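Local atomic coordinates of IPT/TIG domain-containing protein BACOVA_02650 (Bacteroides ovatus, PDB entry 5E7H), a protein that binds polysaccharide at the cell surface and probably captures xyloglucan there before it is transported into the periplasm for degradation. Residues G66-T71 against V77-I82; Q138-A143 against M181-D186. All blocks are in the same frame, centred on the assembly; numbering follows the deposited sequence.

Interaction 1: residues G66-T71 against V77-I82; sequences GHISVT and VESAEI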
loop_
_atom_site.group_PDB
_atom_site.type_symbol
_atom_site.label_atom_id
_atom_site.label_comp_id
_atom_site.label_asym_id
_atom_site.label_seq_id
_atom_site.Cartn_x
_atom_site.Cartn_y
_atom_site.Cartn_z
ATOM N N GLY A 66 12.708 7.635 -5.742
ATOM C CA GLY A 66 12.803 8.710 -6.713
ATOM C C GLY A 66 11.439 9.304 -6.978
ATOM O O GLY A 66 10.550 9.222 -6.137
ATOM N N HIS A 67 11.288 9.928 -8.148
ATOM C CA HIS A 67 10.016 10.502 -8.551
ATOM C C HIS A 67 9.696 10.129 -9.984
ATOM O O HIS A 67 10.592 9.803 -10.758
ATOM C CB HIS A 67 10.042 12.017 -8.409
ATOM C CG HIS A 67 10.352 12.472 -7.021
ATOM N ND1 HIS A 67 9.372 12.645 -6.067
ATOM C CD2 HIS A 67 11.529 12.746 -6.409
ATOM C CE1 HIS A 67 9.933 13.022 -4.931
ATOM N NE2 HIS A 67 11.240 13.087 -5.111
ATOM N N ILE A 68 8.416 10.182 -10.323
ATOM C CA ILE A 68 7.993 10.059 -11.713
ATOM C C ILE A 68 7.999 11.423 -12.386
ATOM O O ILE A 68 7.485 12.399 -11.836
ATOM C CB ILE A 68 6.589 9.436 -11.809
ATOM C CG1 ILE A 68 6.554 8.050 -11.140
ATOM C CG2 ILE A 68 6.144 9.351 -13.276
ATOM C CD1 ILE A 68 5.182 7.449 -11.061
ATOM N N SER A 69 8.624 11.501 -13.560
ATOM C CA SER A 69 8.638 12.724 -14.375
ATOM C C SER A 69 7.819 12.512 -15.641
ATOM O O SER A 69 8.042 11.545 -16.367
ATOM C CB SER A 69 10.070 13.118 -14.746
ATOM O OG SER A 69 10.819 13.421 -13.582
ATOM N N VAL A 70 6.895 13.430 -15.904
ATOM C CA VAL A 70 6.050 13.387 -17.093
ATOM C C VAL A 70 6.373 14.578 -17.984
ATOM O O VAL A 70 6.296 15.722 -17.543
ATOM C CB VAL A 70 4.546 13.404 -16.726
ATOM C CG1 VAL A 70 3.674 13.384 -17.995
ATOM C CG2 VAL A 70 4.203 12.236 -15.814
ATOM N N THR A 71 6.757 14.304 -19.228
ATOM C CA THR A 71 6.985 15.369 -20.202
ATOM C C THR A 71 5.807 15.432 -21.160
ATOM O O THR A 71 5.420 14.424 -21.746
ATOM C CB THR A 71 8.281 15.160 -20.999
ATOM O OG1 THR A 71 9.398 15.121 -20.106
ATOM C CG2 THR A 71 8.493 16.303 -21.997
ATOM N N VAL A 77 6.877 17.822 -15.587
ATOM C CA VAL A 77 6.467 17.904 -14.189
ATOM C C VAL A 77 6.864 16.619 -13.475
ATOM O O VAL A 77 6.829 15.531 -14.051
ATOM C CB VAL A 77 4.952 18.155 -14.058
ATOM C CG1 VAL A 77 4.152 17.007 -14.639
ATOM C CG2 VAL A 77 4.557 18.411 -12.601
ATOM N N GLU A 78 7.251 16.770 -12.213
ATOM C CA GLU A 78 7.664 15.670 -11.357
ATOM C C GLU A 78 6.599 15.427 -10.291
ATOM O O GLU A 78 6.091 16.375 -9.702
ATOM C CB GLU A 78 9.018 16.027 -10.740
ATOM C CG GLU A 78 9.697 14.949 -9.945
ATOM C CD GLU A 78 11.023 15.430 -9.360
ATOM O OE1 GLU A 78 11.010 16.137 -8.326
ATOM O OE2 GLU A 78 12.081 15.117 -9.944
ATOM N N SER A 79 6.255 14.168 -10.051
ATOM C CA SER A 79 5.340 13.816 -8.958
ATOM C C SER A 79 5.980 14.224 -7.628
ATOM O O SER A 79 7.185 14.099 -7.445
ATOM C CB SER A 79 5.012 12.319 -8.996
ATOM O OG SER A 79 6.144 11.503 -8.722
ATOM N N ALA A 80 5.169 14.748 -6.713
ATOM C CA ALA A 80 5.676 15.263 -5.441
ATOM C C ALA A 80 6.019 14.154 -4.446
ATOM O O ALA A 80 7.048 14.236 -3.761
ATOM C CB ALA A 80 4.653 16.220 -4.824
ATOM N N GLU A 81 5.165 13.134 -4.361
ATOM C CA GLU A 81 5.419 11.967 -3.532
ATOM C C GLU A 81 6.669 11.230 -3.964
ATOM O O GLU A 81 6.935 11.117 -5.153
ATOM C CB GLU A 81 4.256 10.954 -3.615
ATOM C CG GLU A 81 2.920 11.402 -3.128
ATOM C CD GLU A 81 1.898 10.282 -3.240
ATOM O OE1 GLU A 81 1.950 9.513 -4.232
ATOM O OE2 GLU A 81 1.059 10.158 -2.333
ATOM N N ILE A 82 7.388 10.656 -3.006
ATOM C CA ILE A 82 8.481 9.761 -3.343
ATOM C C ILE A 82 7.898 8.439 -3.824
ATOM O O ILE A 82 7.117 7.790 -3.115
ATOM C CB ILE A 82 9.424 9.548 -2.153
ATOM C CG1 ILE A 82 10.118 10.881 -1.859
ATOM C CG2 ILE A 82 10.430 8.466 -2.443
ATOM C CD1 ILE A 82 11.073 10.855 -0.673
#

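Interaction 2: residues Q138-A143 against M181-D186; sequences QSYSNA and MCENFD. With ACT (acetate ion), chain G.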
loop_
_atom_site.group_PDB
_atom_site.type_symbol
_atom_site.label_atom_id
_atom_site.label_comp_id
_atom_site.label_asym_id
_atom_site.label_seq_id
_atom_site.Cartn_x
_atom_site.Cartn_y
_atom_site.Cartn_z
ATOM N N GLN A 138 -4.959 -14.478 11.178
ATOM C CA GLN A 138 -4.152 -13.329 11.566
ATOM C C GLN A 138 -2.674 -13.593 11.329
ATOM O O GLN A 138 -2.252 -14.737 11.162
ATOM C CB GLN A 138 -4.402 -12.993 13.050
ATOM C CG GLN A 138 -3.960 -14.082 14.049
ATOM C CD GLN A 138 -4.796 -15.350 14.020
ATOM O OE1 GLN A 138 -4.260 -16.460 13.917
ATOM N NE2 GLN A 138 -6.100 -15.207 14.202
ATOM N N SER A 139 -1.898 -12.520 11.322
ATOM C CA SER A 139 -0.445 -12.607 11.372
ATOM C C SER A 139 0.086 -11.660 12.430
ATOM O O SER A 139 -0.153 -10.454 12.354
ATOM C CB SER A 139 0.164 -12.275 10.025
ATOM O OG SER A 139 1.574 -12.153 10.122
ATOM N N TYR A 140 0.780 -12.230 13.411
ATOM C CA TYR A 140 1.580 -11.480 14.373
ATOM C C TYR A 140 2.979 -11.439 13.792
ATOM O O TYR A 140 3.623 -12.482 13.657
ATOM C CB TYR A 140 1.552 -12.154 15.746
ATOM C CG TYR A 140 2.255 -11.393 16.860
ATOM C CD1 TYR A 140 3.630 -11.220 16.847
ATOM C CD2 TYR A 140 1.536 -10.910 17.941
ATOM C CE1 TYR A 140 4.273 -10.540 17.881
ATOM C CE2 TYR A 140 2.175 -10.238 18.978
ATOM C CZ TYR A 140 3.532 -10.069 18.929
ATOM O OH TYR A 140 4.180 -9.392 19.954
ATOM N N SER A 141 3.441 -10.243 13.437
ATOM C CA SER A 141 4.733 -10.080 12.779
ATOM C C SER A 141 5.655 -9.153 13.551
ATOM O O SER A 141 5.231 -8.472 14.482
ATOM C CB SER A 141 4.539 -9.532 11.349
ATOM O OG SER A 141 3.905 -10.476 10.510
ATOM N N ASN A 142 6.930 -9.172 13.171
ATOM C CA ASN A 142 7.928 -8.230 13.658
ATOM C C ASN A 142 8.241 -7.288 12.516
ATOM O O ASN A 142 8.575 -7.721 11.413
ATOM C CB ASN A 142 9.201 -8.932 14.127
ATOM C CG ASN A 142 9.100 -9.431 15.559
ATOM O OD1 ASN A 142 8.654 -8.716 16.455
ATOM N ND2 ASN A 142 9.507 -10.656 15.769
ATOM N N ALA A 143 8.057 -6.003 12.771
ATOM C CA ALA A 143 8.367 -4.965 11.819
ATOM C C ALA A 143 9.813 -4.543 11.977
ATOM O O ALA A 143 10.421 -4.705 13.040
ATOM C CB ALA A 143 7.456 -3.793 12.038
ATOM N N MET A 181 -0.101 -2.152 16.523
ATOM C CA MET A 181 1.348 -2.062 16.638
ATOM C C MET A 181 1.776 -2.002 18.107
ATOM O O MET A 181 1.073 -1.447 18.959
ATOM C CB MET A 181 1.867 -0.831 15.907
ATOM C CG MET A 181 1.753 -0.899 14.406
ATOM S SD MET A 181 2.271 0.667 13.697
ATOM C CE MET A 181 2.054 0.287 11.973
ATOM N N CYS A 182 2.946 -2.566 18.379
ATOM C CA CYS A 182 3.603 -2.501 19.698
ATOM C C CYS A 182 2.765 -3.069 20.839
ATOM O O CYS A 182 2.910 -2.667 22.001
ATOM C CB CYS A 182 3.983 -1.070 20.044
ATOM S SG CYS A 182 5.017 -0.274 18.806
ATOM N N GLU A 183 1.896 -4.009 20.497
ATOM C CA GLU A 183 0.969 -4.630 21.435
ATOM C C GLU A 183 0.114 -3.600 22.169
ATOM O O GLU A 183 -0.399 -3.869 23.256
ATOM C CB GLU A 183 1.720 -5.530 22.437
ATOM C CG GLU A 183 2.290 -6.764 21.756
ATOM C CD GLU A 183 2.694 -7.857 22.717
ATOM O OE1 GLU A 183 2.219 -7.854 23.873
ATOM O OE2 GLU A 183 3.491 -8.725 22.306
ATOM N N ASN A 184 -0.082 -2.434 21.559
ATOM C CA ASN A 184 -0.975 -1.438 22.144
ATOM C C ASN A 184 -2.348 -1.589 21.526
ATOM O O ASN A 184 -2.733 -0.864 20.625
ATOM C CB ASN A 184 -0.448 -0.014 21.957
ATOM C CG ASN A 184 -1.290 0.999 22.713
ATOM O OD1 ASN A 184 -2.253 0.623 23.383
ATOM N ND2 ASN A 184 -0.922 2.271 22.643
ATOM N N PHE A 185 -3.113 -2.559 22.010
ATOM C CA PHE A 185 -4.379 -2.858 21.354
ATOM C C PHE A 185 -5.452 -1.789 21.619
ATOM O O PHE A 185 -6.395 -1.642 20.827
ATOM C CB PHE A 185 -4.855 -4.246 21.776
ATOM C CG PHE A 185 -3.960 -5.337 21.268
ATOM C CD1 PHE A 185 -4.035 -5.757 19.956
ATOM C CD2 PHE A 185 -3.008 -5.903 22.103
ATOM C CE1 PHE A 185 -3.186 -6.758 19.487
ATOM C CE2 PHE A 185 -2.159 -6.886 21.637
ATOM C CZ PHE A 185 -2.243 -7.309 20.337
ATOM N N ASP A 186 -5.287 -1.029 22.692
ATOM C CA ASP A 186 -6.160 0.097 22.950
ATOM C C ASP A 186 -6.080 1.144 21.829
ATOM O O ASP A 186 -7.045 1.863 21.578
ATOM C CB ASP A 186 -5.791 0.731 24.293
ATOM C CG ASP A 186 -6.914 1.554 24.877
ATOM O OD1 ASP A 186 -8.067 1.067 24.887
ATOM O OD2 ASP A 186 -6.645 2.686 25.333
HETATM C C ACT G . -3.933 -2.756 25.330
HETATM O O ACT G . -3.593 -1.557 25.137
HETATM O OXT ACT G . -5.118 -3.048 25.629
HETATM C CH3 ACT G . -2.918 -3.857 25.192
#

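Interaction 1: residues G66-T71 against V77-I82
V70 and V77 face each other as an antiparallel hydrogen-bonded pair in the hairpin of strands 68-72 and 75-78, and each satisfies both backbone polar groups of the other. V70 N donates to V77 O at 2.8 Å, and V77 N returns a bond of 2.9 Å to V70 O. S69 and E78 form the next, non-hydrogen-bonded pair, where S69 CA makes a C-H...O contact to V77 O, and E78 CA one to I68 O. Beyond it S79 N gives I68 O a bond of 2.8 Å. Here the regular backbone pattern stops: the N-H of I68 is met not by a carbonyl but by a side chain, S79 OG, at 3.1 Å. The S79 hydroxyl is brought there by its first torsion (chi1 66°), which sets OG between the backbone N and carbonyl carbon. After S79 the chain arches outward through A80 and returns at I82, and the H67 ring sits under this arch. Its ND1 makes a weak bond to E81 O, 3.0 Å long and bent to 130°, while A80 O lies at the ring edge beside CE1. The E78 side chain reaches over one ring face, its carboxylate plane only 18° from that of the ring and OE1 3.8 Å above it; E78 CG packs on H67 CB. I82 CG1 closes on H67 CE1 at 3.7 Å. Within the IPT/TIG domain, strand 75-78 is the outermost of its four-stranded sheet. Strand 68-72 is hydrogen-bonded on its other side to strand 31-34, where I68 packs on V32 and I34, while V77 and E81 touch V5 and V8 of strand 4-8.

Interaction 2: residues Q138-A143 against M181-D186
A type I' beta turn, M181 to N184, begins at the last residue of strand 176-181 in the xyloglucan-binding domain and is joined to strand 133-142 by one side-chain hydrogen bond. Y140 OH donates to E183 OE2 over 2.5 Å, a short bond received on the anti lone pair of OE2, turned away from the other carboxylate oxygen. The oxygen approaches the tyrosine at its edge, in the ring plane, whereas the carboxylate itself is turned 76° from that plane. CG of Y140 is anti to the backbone N (chi1 -175°), which carries the hydroxyl out toward the turn; E183 reaches across with its chain extended beyond CG. A phenylalanine in place of Y140 would probably leave the E183 carboxylate without this donor and freer to turn. Y140 also stacks on W101, and its ring meets that of H233, whose ND1 is hydrogen-bonded to E183 N, touching both partners. The turn is closed by N184 N bonding to M181 O at 3.0 Å. Just beyond it an acetate, probably from the crystallisation liquor, accepts a hydrogen bond from D186 N at 3.0 Å, and its methyl carbon lies 3.7 Å from F185 CD2, at the ring edge.

In the fold
The two contacts show local and longer-range pairing inside two separate domains of one chain. Interaction 1 lies in the IPT/TIG domain and joins chain neighbours, with 464 Å² buried between its segments; interaction 2 lies in the xyloglucan-binding domain, spans 37 intervening residues and buries only 88 Å². They follow one another in sequence and sit on opposite sides of the chain's centre, with centres 34 Å apart and nearest atoms about 17 Å apart, so neither touches the other. Of the two, interaction 2 belongs to the domain named for glycan recognition, although no sugar is bound; the side chain of E183 is about 13 Å from a sodium ion.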